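Local coordinates for VOC domain-containing protein (Streptococcus mutans, PDB 3L7T), which binds zinc as a member of the glyoxalase/bleomycin resistance (VOC) superfamily and possibly has lactoylglutathione lyase activity, although its function has not been established, at residues Arg40-Leu45 against Phe57-Thr62. Sequence-based numbering, arbitrary orientation.
Sequences RHDYKL and FGNKLT
Phe57 and Lys44, a non-hydrogen-bonded pair of the antiparallel hairpin 42-49/52-58, illustrate how a lysine chain can lie along an aromatic ring while its ammonium group reaches carboxylates, one of them a zinc ligand. The two side chains run side by side in the same direction. A chi1 of 180° swings CG of Lys44 away from the backbone N and lays the extended chain along the ring, with CG over one ring face, 4.1 Å from the Phe57 centroid in a CH-pi contact. It bends only at its last torsion, where NZ forms salt bridges with Asp46 and with the zinc ligand Glu55. The rim of the Phe57 ring also meets the His41 carbonyl near its plane, and Arg83 of the second subunit makes a cation-pi contact with this ring.

At Gly58 the backbones join in a hydrogen-bonded pair: Tyr43 N donates to Gly58 O at 3.0 Å, and Gly58 N returns a bond to Tyr43 O at 3.1 Å. Beyond the strand end, the Asn59 amide stacks on the Asp42 carboxylate with planes 10° apart and CG to CG 3.8 Å. A water bridges Asp42 OD1 and Asn59 OD1, while Asn59 ND2 hydrogen-bonds to Asp63 OD2 and Asp42 OD1 also accepts from Lys39 N.

Lys60 crosses Tyr43 at about a right angle, its CE 3.9 Å from the ring centroid as a second CH-pi contact. A further water lies 2.7 Å from Tyr43 OH and is held weakly by Lys60 NZ. His36 and Tyr16 also stack with the tyrosine ring.

Both lysines thus spend their methylenes on aromatic faces, but Lys60 NZ has a weak water contact where Lys44 NZ joins Asp46 to Glu55, which probably helps to position the Glu55 carboxylate beside the metal.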
loop_
_atom_site.group_PDB
_atom_site.type_symbol
_atom_site.label_atom_id
_atom_site.label_comp_id
_atom_site.label_asym_id
_atom_site.label_seq_id
_atom_site.Cartn_x
_atom_site.Cartn_y
_atom_site.Cartn_z
ATOM N N ARG A 40 10.190 -18.296 -7.531
ATOM C CA ARG A 40 10.066 -17.885 -6.169
ATOM C C ARG A 40 9.429 -16.507 -6.105
ATOM O O ARG A 40 8.372 -16.343 -5.558
ATOM C CB ARG A 40 11.374 -17.901 -5.422
ATOM C CG ARG A 40 11.211 -17.405 -4.028
ATOM C CD ARG A 40 11.972 -18.222 -3.076
ATOM N NE ARG A 40 13.374 -18.268 -3.426
ATOM C CZ ARG A 40 14.248 -17.319 -3.150
ATOM N NH1 ARG A 40 13.875 -16.224 -2.549
ATOM N NH2 ARG A 40 15.487 -17.475 -3.485
ATOM N N HIS A 41 10.085 -15.513 -6.663
ATOM C CA HIS A 41 9.487 -14.174 -6.666
ATOM C C HIS A 41 9.748 -13.378 -7.935
ATOM O O HIS A 41 9.547 -12.169 -7.948
ATOM C CB HIS A 41 9.891 -13.372 -5.420
ATOM C CG HIS A 41 11.334 -12.963 -5.392
ATOM N ND1 HIS A 41 11.939 -12.285 -6.430
ATOM C CD2 HIS A 41 12.257 -13.041 -4.406
ATOM C CE1 HIS A 41 13.184 -12.005 -6.102
ATOM N NE2 HIS A 41 13.408 -12.466 -4.883
ATOM N N ASP A 42 10.182 -14.056 -9.003
ATOM C CA ASP A 42 10.534 -13.359 -10.245
ATOM C C ASP A 42 11.398 -12.144 -9.933
ATOM O O ASP A 42 12.383 -12.295 -9.179
ATOM C CB ASP A 42 9.272 -13.043 -11.043
ATOM C CG ASP A 42 8.516 -14.314 -11.434
ATOM O OD1 ASP A 42 9.202 -15.295 -11.810
ATOM O OD2 ASP A 42 7.264 -14.359 -11.291
ATOM N N TYR A 43 11.101 -10.970 -10.510
ATOM C CA TYR A 43 11.957 -9.801 -10.262
ATOM C C TYR A 43 11.416 -9.040 -9.088
ATOM O O TYR A 43 10.192 -8.807 -8.989
ATOM C CB TYR A 43 12.031 -8.862 -11.486
ATOM C CG TYR A 43 12.724 -9.534 -12.659
ATOM C CD1 TYR A 43 14.106 -9.452 -12.799
ATOM C CD2 TYR A 43 12.003 -10.236 -13.604
ATOM C CE1 TYR A 43 14.762 -10.039 -13.854
ATOM C CE2 TYR A 43 12.660 -10.873 -14.665
ATOM C CZ TYR A 43 14.035 -10.788 -14.755
ATOM O OH TYR A 43 14.698 -11.390 -15.806
ATOM N N LYS A 44 12.314 -8.733 -8.157
ATOM C CA LYS A 44 11.969 -7.926 -7.008
ATOM C C LYS A 44 12.869 -6.705 -7.009
ATOM O O LYS A 44 14.095 -6.825 -7.037
ATOM C CB LYS A 44 12.173 -8.732 -5.716
ATOM C CG LYS A 44 11.831 -7.939 -4.428
ATOM C CD LYS A 44 12.102 -8.750 -3.142
ATOM C CE LYS A 44 11.669 -7.966 -1.907
ATOM N NZ LYS A 44 12.732 -7.024 -1.396
ATOM N N LEU A 45 12.249 -5.552 -7.200
ATOM C CA LEU A 45 12.946 -4.302 -7.384
ATOM C C LEU A 45 12.666 -3.462 -6.135
ATOM O O LEU A 45 11.509 -3.096 -5.878
ATOM C CB LEU A 45 12.391 -3.590 -8.613
ATOM C CG LEU A 45 12.891 -2.155 -8.827
ATOM C CD1 LEU A 45 14.415 -2.011 -9.014
ATOM C CD2 LEU A 45 12.152 -1.541 -9.988
ATOM N N PHE A 57 7.246 -5.999 -7.484
ATOM C CA PHE A 57 7.344 -7.388 -7.912
ATOM C C PHE A 57 6.725 -7.527 -9.272
ATOM O O PHE A 57 5.595 -7.129 -9.474
ATOM C CB PHE A 57 6.586 -8.313 -6.967
ATOM C CG PHE A 57 7.243 -8.492 -5.626
ATOM C CD1 PHE A 57 8.105 -9.557 -5.396
ATOM C CD2 PHE A 57 6.904 -7.660 -4.568
ATOM C CE1 PHE A 57 8.659 -9.783 -4.131
ATOM C CE2 PHE A 57 7.422 -7.894 -3.283
ATOM C CZ PHE A 57 8.318 -8.956 -3.085
ATOM N N GLY A 58 7.409 -8.187 -10.194
ATOM C CA GLY A 58 6.751 -8.441 -11.473
ATOM C C GLY A 58 7.654 -9.343 -12.259
ATOM O O GLY A 58 8.695 -9.778 -11.772
ATOM N N ASN A 59 7.244 -9.601 -13.478
ATOM C CA ASN A 59 8.027 -10.454 -14.348
ATOM C C ASN A 59 8.076 -9.822 -15.732
ATOM O O ASN A 59 7.248 -8.983 -16.072
ATOM C CB ASN A 59 7.427 -11.857 -14.395
ATOM C CG ASN A 59 8.383 -12.881 -14.994
ATOM O OD1 ASN A 59 9.542 -12.578 -15.215
ATOM N ND2 ASN A 59 7.898 -14.104 -15.240
ATOM N N LYS A 60 9.116 -10.153 -16.499
ATOM C CA LYS A 60 9.348 -9.514 -17.788
ATOM C C LYS A 60 8.580 -10.335 -18.816
ATOM O O LYS A 60 8.461 -11.535 -18.633
ATOM C CB LYS A 60 10.843 -9.586 -18.113
ATOM C CG LYS A 60 11.669 -8.591 -17.370
ATOM C CD LYS A 60 13.144 -8.798 -17.584
ATOM C CE LYS A 60 13.910 -7.798 -16.745
ATOM N NZ LYS A 60 15.388 -7.860 -16.958
ATOM N N LEU A 61 8.052 -9.691 -19.860
ATOM C CA LEU A 61 7.174 -10.376 -20.832
ATOM C C LEU A 61 7.966 -11.406 -21.635
ATOM O O LEU A 61 7.406 -12.370 -22.147
ATOM C CB LEU A 61 6.547 -9.368 -21.801
ATOM C CG LEU A 61 5.180 -8.736 -21.509
ATOM C CD1 LEU A 61 5.075 -8.183 -20.098
ATOM C CD2 LEU A 61 4.939 -7.616 -22.537
ATOM N N THR A 62 9.273 -11.194 -21.707
ATOM C CA THR A 62 10.181 -12.086 -22.408
ATOM C C THR A 62 10.568 -13.309 -21.576
ATOM O O THR A 62 11.123 -14.257 -22.116
ATOM C CB THR A 62 11.475 -11.347 -22.816
ATOM O OG1 THR A 62 12.081 -10.756 -21.660
ATOM C CG2 THR A 62 11.185 -10.249 -23.825
HETATM O O HOH W 1 11.475 -14.390 -13.901
HETATM O O HOH W 2 17.174 -10.707 -16.500
#